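PDB 6GKV: coclaurine N-methyltransferase from Coptis japonica, which transfers a methyl group from S-adenosyl-L-methionine to the ring nitrogen of coclaurine and related tetrahydroisoquinolines in alkaloid biosynthesis. Local coordinates for residues 24-36 against 328-342. Residues are numbered along the deposited sequence; the frame is centred on the assembly and turned at random.
Sequences IKQLIRRELARRL and LSGMEMFGYNNGEEW. With F2W (6,7-dimethoxy-2-methyl-1,2,3,4-tetrahydroisoquinolin-2-ium), chain D.
Glu332 fits as a knob into the hole formed by Lys25, Ile28, Arg29 and Leu32, where the axes of 24-36 and 328-335 cross at -47° and approach to 9.6 Å. The second helix of the chain, 21-39, thereby packs on the last helix, 313-335, and on the start of strand 342-350, which belongs to the Rossmann-like sheet of this class I methyltransferase. A bend at chi2 folds the Glu332 chain back, and its carboxylate lies across the aliphatic part of Lys25, with OE2 3.3 Å from CG of that lysine. Arg29, extended from CG to NE, brings NE to 2.8 Å from Glu332 OE1; this salt bridge contains a weak, bent hydrogen bond, and the guanidinium and carboxylate planes stand 73° apart. Toward the start of helix 21-39, Ile24 and Leu328 cross at nearly a right angle, their CD1 methyls 3.5 Å apart.

Toward the C-terminal end of 24-36 the packing is also largely apolar. Leu32 puts its two methyls to separate uses: CD1 presses on the Glu332-Met333 backbone and on CD1 of Tyr336, while CD2 meets the outer six-membered ring of Trp342. Leu36 likewise splits between these two aromatics, its CD1 lying 3.5 Å from Tyr336 CE2 and its CD2 against Trp342. The tyrosine, with CG anti to its own N (chi1 -159°), reaches across to helix 21-39, its OH 3.6 Å from Ala33 CB, and takes Leu32 CB over one ring face. Met333 CG sits over one face of the tryptophan, near its rim; the indole NE1 is hydrogen-bonded to Tyr235. Helix 313-335 also lines the substrate pocket: Gly330, Met333 and Phe334 border the bound N-methylheliamine, and Met333 SD comes within 3.6 Å of its methoxy carbon CAN.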
loop_
_atom_site.group_PDB
_atom_site.type_symbol
_atom_site.label_atom_id
_atom_site.label_comp_id
_atom_site.label_asym_id
_atom_site.label_seq_id
_atom_site.Cartn_x
_atom_site.Cartn_y
_atom_site.Cartn_z
ATOM N N ILE A 24 -24.557 -12.590 21.572
ATOM C CA ILE A 24 -23.802 -11.343 21.423
ATOM C C ILE A 24 -22.869 -11.455 20.237
ATOM O O ILE A 24 -22.800 -10.547 19.407
ATOM C CB ILE A 24 -22.955 -10.974 22.674
ATOM C CG1 ILE A 24 -23.790 -10.942 23.964
ATOM C CG2 ILE A 24 -22.236 -9.622 22.472
ATOM C CD1 ILE A 24 -22.937 -10.618 25.207
ATOM N N LYS A 25 -22.158 -12.579 20.162
ATOM C CA LYS A 25 -21.278 -12.883 19.028
ATOM C C LYS A 25 -22.050 -12.883 17.708
ATOM O O LYS A 25 -21.631 -12.257 16.736
ATOM C CB LYS A 25 -20.590 -14.231 19.231
ATOM C CG LYS A 25 -19.493 -14.226 20.321
ATOM C CD LYS A 25 -19.123 -15.659 20.732
ATOM C CE LYS A 25 -17.897 -15.696 21.629
ATOM N NZ LYS A 25 -17.577 -17.095 22.073
ATOM N N GLN A 26 -23.194 -13.563 17.682
ATOM C CA GLN A 26 -24.050 -13.528 16.507
ATOM C C GLN A 26 -24.412 -12.106 16.070
ATOM O O GLN A 26 -24.402 -11.809 14.886
ATOM C CB GLN A 26 -25.330 -14.325 16.760
ATOM C CG GLN A 26 -26.179 -14.506 15.529
ATOM C CD GLN A 26 -27.354 -15.421 15.774
ATOM O OE1 GLN A 26 -28.492 -15.101 15.438
ATOM N NE2 GLN A 26 -27.083 -16.567 16.378
ATOM N N LEU A 27 -24.738 -11.228 17.016
ATOM C CA LEU A 27 -25.162 -9.871 16.658
ATOM C C LEU A 27 -23.984 -9.023 16.189
ATOM O O LEU A 27 -24.140 -8.149 15.324
ATOM C CB LEU A 27 -25.860 -9.183 17.839
ATOM C CG LEU A 27 -27.239 -9.729 18.222
ATOM C CD1 LEU A 27 -27.761 -9.080 19.502
ATOM C CD2 LEU A 27 -28.218 -9.521 17.084
ATOM N N ILE A 28 -22.823 -9.267 16.792
ATOM C CA ILE A 28 -21.602 -8.564 16.431
ATOM C C ILE A 28 -21.242 -8.925 14.991
ATOM O O ILE A 28 -21.018 -8.037 14.168
ATOM C CB ILE A 28 -20.446 -8.900 17.409
ATOM C CG1 ILE A 28 -20.715 -8.231 18.760
ATOM C CG2 ILE A 28 -19.127 -8.437 16.864
ATOM C CD1 ILE A 28 -19.643 -8.437 19.801
ATOM N N ARG A 29 -21.246 -10.222 14.681
ATOM C CA ARG A 29 -20.921 -10.701 13.341
ATOM C C ARG A 29 -21.789 -10.057 12.282
ATOM O O ARG A 29 -21.350 -9.879 11.142
ATOM C CB ARG A 29 -21.078 -12.212 13.236
ATOM C CG ARG A 29 -20.119 -12.962 14.077
ATOM C CD ARG A 29 -20.022 -14.368 13.637
ATOM N NE ARG A 29 -19.479 -15.156 14.722
ATOM C CZ ARG A 29 -20.200 -16.000 15.445
ATOM N NH1 ARG A 29 -21.492 -16.178 15.163
ATOM N NH2 ARG A 29 -19.627 -16.675 16.438
ATOM N N ARG A 30 -23.022 -9.722 12.653
ATOM C CA ARG A 30 -23.964 -9.144 11.702
ATOM C C ARG A 30 -23.541 -7.732 11.354
ATOM O O ARG A 30 -23.708 -7.296 10.217
ATOM C CB ARG A 30 -25.386 -9.124 12.259
ATOM C CG ARG A 30 -26.010 -10.472 12.451
ATOM C CD ARG A 30 -27.491 -10.286 12.816
ATOM N NE ARG A 30 -28.111 -11.557 13.199
ATOM C CZ ARG A 30 -29.182 -11.679 13.968
ATOM N NH1 ARG A 30 -29.792 -10.603 14.459
ATOM N NH2 ARG A 30 -29.645 -12.888 14.248
ATOM N N GLU A 31 -23.017 -7.015 12.348
ATOM C CA GLU A 31 -22.537 -5.648 12.133
ATOM C C GLU A 31 -21.228 -5.671 11.354
ATOM O O GLU A 31 -21.051 -4.902 10.412
ATOM C CB GLU A 31 -22.359 -4.899 13.463
ATOM C CG GLU A 31 -23.655 -4.528 14.133
ATOM C CD GLU A 31 -24.628 -3.839 13.187
ATOM O OE1 GLU A 31 -24.251 -2.804 12.593
ATOM O OE2 GLU A 31 -25.765 -4.338 13.038
ATOM N N LEU A 32 -20.319 -6.545 11.780
ATOM C CA LEU A 32 -19.076 -6.789 11.069
ATOM C C LEU A 32 -19.337 -7.010 9.581
ATOM O O LEU A 32 -18.842 -6.261 8.744
ATOM C CB LEU A 32 -18.355 -7.996 11.655
ATOM C CG LEU A 32 -17.769 -7.778 13.042
ATOM C CD1 LEU A 32 -16.892 -8.964 13.401
ATOM C CD2 LEU A 32 -16.980 -6.473 13.067
ATOM N N ALA A 33 -20.142 -8.020 9.274
ATOM C CA ALA A 33 -20.578 -8.288 7.907
ATOM C C ALA A 33 -20.958 -6.998 7.205
ATOM O O ALA A 33 -20.524 -6.739 6.093
ATOM C CB ALA A 33 -21.759 -9.250 7.906
ATOM N N ARG A 34 -21.748 -6.173 7.880
ATOM C CA ARG A 34 -22.211 -4.931 7.280
ATOM C C ARG A 34 -21.100 -3.889 7.100
ATOM O O ARG A 34 -21.208 -3.031 6.223
ATOM C CB ARG A 34 -23.328 -4.322 8.116
ATOM C CG ARG A 34 -24.667 -5.068 8.090
ATOM C CD ARG A 34 -25.679 -4.367 9.021
ATOM N NE ARG A 34 -26.024 -3.037 8.526
ATOM C CZ ARG A 34 -25.923 -1.907 9.221
ATOM N NH1 ARG A 34 -25.491 -1.909 10.479
ATOM N NH2 ARG A 34 -26.262 -0.762 8.645
ATOM N N ARG A 35 -20.061 -3.935 7.938
ATOM C CA ARG A 35 -18.947 -2.994 7.803
ATOM C C ARG A 35 -18.092 -3.408 6.602
ATOM O O ARG A 35 -17.684 -2.566 5.796
ATOM C CB ARG A 35 -18.092 -2.933 9.076
ATOM C CG ARG A 35 -16.947 -1.898 8.990
ATOM C CD ARG A 35 -17.255 -0.734 9.892
ATOM N NE ARG A 35 -17.341 0.520 9.172
ATOM C CZ ARG A 35 -17.860 1.628 9.682
ATOM N NH1 ARG A 35 -17.902 2.737 8.952
ATOM N NH2 ARG A 35 -18.339 1.617 10.916
ATOM N N LEU A 36 -17.845 -4.709 6.468
ATOM C CA LEU A 36 -17.179 -5.230 5.279
ATOM C C LEU A 36 -17.893 -4.779 4.003
ATOM O O LEU A 36 -17.265 -4.424 3.002
ATOM C CB LEU A 36 -17.109 -6.751 5.328
ATOM C CG LEU A 36 -16.168 -7.319 6.390
ATOM C CD1 LEU A 36 -15.961 -8.799 6.128
ATOM C CD2 LEU A 36 -14.842 -6.581 6.406
ATOM N N LEU A 328 -15.219 -9.343 23.725
ATOM C CA LEU A 328 -16.072 -10.001 22.746
ATOM C C LEU A 328 -15.953 -9.288 21.412
ATOM O O LEU A 328 -15.861 -9.950 20.354
ATOM C CB LEU A 328 -17.535 -10.013 23.202
ATOM C CG LEU A 328 -17.984 -10.854 24.408
ATOM C CD1 LEU A 328 -19.456 -10.668 24.560
ATOM C CD2 LEU A 328 -17.686 -12.339 24.225
ATOM N N SER A 329 -15.995 -7.948 21.458
ATOM C CA SER A 329 -15.721 -7.143 20.271
ATOM C C SER A 329 -14.375 -7.540 19.655
ATOM O O SER A 329 -14.285 -7.795 18.460
ATOM C CB SER A 329 -15.712 -5.658 20.600
ATOM O OG SER A 329 -17.018 -5.214 20.887
ATOM N N GLY A 330 -13.340 -7.615 20.485
ATOM C CA GLY A 330 -12.028 -8.033 20.022
ATOM C C GLY A 330 -12.017 -9.428 19.421
ATOM O O GLY A 330 -11.461 -9.639 18.345
ATOM N N MET A 331 -12.630 -10.384 20.111
ATOM C CA MET A 331 -12.689 -11.757 19.608
ATOM C C MET A 331 -13.310 -11.878 18.216
ATOM O O MET A 331 -12.732 -12.459 17.317
ATOM C CB MET A 331 -13.477 -12.646 20.560
ATOM C CG MET A 331 -12.624 -13.381 21.555
ATOM S SD MET A 331 -13.652 -14.393 22.630
ATOM C CE MET A 331 -14.284 -15.573 21.475
ATOM N N GLU A 332 -14.497 -11.329 18.050
ATOM C CA GLU A 332 -15.233 -11.544 16.826
ATOM C C GLU A 332 -14.701 -10.696 15.689
ATOM O O GLU A 332 -14.755 -11.106 14.538
ATOM C CB GLU A 332 -16.717 -11.243 17.035
ATOM C CG GLU A 332 -17.440 -12.207 17.953
ATOM C CD GLU A 332 -17.262 -13.644 17.557
ATOM O OE1 GLU A 332 -17.633 -13.996 16.409
ATOM O OE2 GLU A 332 -16.757 -14.426 18.400
ATOM N N MET A 333 -14.219 -9.499 16.001
ATOM C CA MET A 333 -13.803 -8.590 14.955
ATOM C C MET A 333 -12.520 -9.103 14.305
ATOM O O MET A 333 -12.434 -9.254 13.093
ATOM C CB MET A 333 -13.611 -7.186 15.517
ATOM C CG MET A 333 -12.779 -6.329 14.637
ATOM S SD MET A 333 -12.438 -4.686 15.199
ATOM C CE MET A 333 -13.836 -3.967 14.522
ATOM N N PHE A 334 -11.527 -9.395 15.132
ATOM C CA PHE A 334 -10.254 -9.851 14.634
ATOM C C PHE A 334 -10.248 -11.308 14.198
ATOM O O PHE A 334 -9.482 -11.676 13.325
ATOM C CB PHE A 334 -9.197 -9.582 15.684
ATOM C CG PHE A 334 -8.891 -8.134 15.796
ATOM C CD1 PHE A 334 -9.639 -7.317 16.649
ATOM C CD2 PHE A 334 -7.925 -7.558 14.974
ATOM C CE1 PHE A 334 -9.399 -5.960 16.716
ATOM C CE2 PHE A 334 -7.680 -6.193 15.033
ATOM C CZ PHE A 334 -8.410 -5.400 15.903
ATOM N N GLY A 335 -11.102 -12.136 14.783
ATOM C CA GLY A 335 -11.181 -13.531 14.370
ATOM C C GLY A 335 -12.080 -13.735 13.166
ATOM O O GLY A 335 -12.152 -14.844 12.643
ATOM N N TYR A 336 -12.754 -12.672 12.714
ATOM C CA TYR A 336 -13.674 -12.762 11.575
ATOM C C TYR A 336 -12.995 -13.370 10.346
ATOM O O TYR A 336 -11.801 -13.090 10.076
ATOM C CB TYR A 336 -14.239 -11.378 11.228
ATOM C CG TYR A 336 -15.532 -11.440 10.433
ATOM C CD1 TYR A 336 -16.745 -11.664 11.076
ATOM C CD2 TYR A 336 -15.546 -11.288 9.046
ATOM C CE1 TYR A 336 -17.921 -11.729 10.370
ATOM C CE2 TYR A 336 -16.745 -11.344 8.323
ATOM C CZ TYR A 336 -17.921 -11.571 9.004
ATOM O OH TYR A 336 -19.114 -11.630 8.322
ATOM N N ASN A 337 -13.748 -14.190 9.606
ATOM C CA ASN A 337 -13.228 -14.905 8.410
ATOM C C ASN A 337 -11.840 -15.477 8.585
ATOM O O ASN A 337 -10.955 -15.186 7.794
ATOM C CB ASN A 337 -13.193 -13.990 7.190
ATOM C CG ASN A 337 -14.560 -13.716 6.638
ATOM O OD1 ASN A 337 -15.512 -14.480 6.876
ATOM N ND2 ASN A 337 -14.680 -12.621 5.886
ATOM N N ASN A 338 -11.657 -16.259 9.641
ATOM C CA ASN A 338 -10.376 -16.874 9.964
ATOM C C ASN A 338 -9.233 -15.864 10.124
ATOM O O ASN A 338 -8.078 -16.208 9.935
ATOM C CB ASN A 338 -10.019 -17.916 8.901
ATOM C CG ASN A 338 -8.941 -18.894 9.360
ATOM O OD1 ASN A 338 -8.775 -19.134 10.548
ATOM N ND2 ASN A 338 -8.196 -19.454 8.404
ATOM N N GLY A 339 -9.547 -14.625 10.503
ATOM C CA GLY A 339 -8.510 -13.643 10.827
ATOM C C GLY A 339 -7.869 -12.915 9.646
ATOM O O GLY A 339 -6.826 -12.260 9.796
ATOM N N GLU A 340 -8.512 -13.012 8.482
ATOM C CA GLU A 340 -7.993 -12.472 7.235
ATOM C C GLU A 340 -8.772 -11.246 6.793
ATOM O O GLU A 340 -8.837 -10.939 5.611
ATOM C CB GLU A 340 -8.024 -13.565 6.147
ATOM C CG GLU A 340 -6.951 -14.626 6.369
ATOM C CD GLU A 340 -5.536 -14.038 6.196
ATOM O OE1 GLU A 340 -5.342 -13.235 5.251
ATOM O OE2 GLU A 340 -4.622 -14.354 7.002
ATOM N N GLU A 341 -9.382 -10.559 7.754
ATOM C CA GLU A 341 -10.047 -9.288 7.494
ATOM C C GLU A 341 -9.414 -8.173 8.343
ATOM O O GLU A 341 -8.684 -7.324 7.837
ATOM C CB GLU A 341 -11.544 -9.394 7.779
ATOM C CG GLU A 341 -12.285 -10.370 6.871
ATOM C CD GLU A 341 -12.341 -9.916 5.423
ATOM O OE1 GLU A 341 -12.017 -8.754 5.142
ATOM O OE2 GLU A 341 -12.730 -10.716 4.551
ATOM N N TRP A 342 -9.739 -8.168 9.631
ATOM C CA TRP A 342 -9.147 -7.232 10.576
ATOM C C TRP A 342 -7.947 -7.921 11.195
ATOM O O TRP A 342 -8.010 -9.114 11.527
ATOM C CB TRP A 342 -10.168 -6.802 11.637
ATOM C CG TRP A 342 -11.237 -5.881 11.093
ATOM C CD1 TRP A 342 -11.117 -4.543 10.870
ATOM C CD2 TRP A 342 -12.572 -6.239 10.690
ATOM N NE1 TRP A 342 -12.295 -4.040 10.363
ATOM C CE2 TRP A 342 -13.191 -5.044 10.251
ATOM C CE3 TRP A 342 -13.300 -7.430 10.705
ATOM C CZ2 TRP A 342 -14.524 -5.034 9.805
ATOM C CZ3 TRP A 342 -14.628 -7.400 10.264
ATOM C CH2 TRP A 342 -15.219 -6.213 9.816
HETATM C CAM F2W D . -10.848 -5.086 21.545
HETATM O OAK F2W D . -10.857 -4.351 20.299
HETATM C CAB F2W D . -9.789 -3.490 20.248
HETATM C CAA F2W D . -8.823 -3.403 21.257
HETATM C CAF F2W D . -7.789 -2.482 21.105
HETATM C CAJ F2W D . -6.769 -2.351 22.031
HETATM C CAI F2W D . -5.989 -0.997 22.063
HETATM N NAH F2W D . -5.444 -0.858 20.703
HETATM C CAO F2W D . -4.964 0.537 20.709
HETATM C CAG F2W D . -6.697 -0.800 19.946
HETATM C CAE F2W D . -7.677 -1.742 19.959
HETATM C CAD F2W D . -8.655 -1.806 18.970
HETATM C CAC F2W D . -9.690 -2.715 19.104
HETATM O OAL F2W D . -10.704 -2.873 18.197
HETATM C CAN F2W D . -10.674 -2.105 16.979
#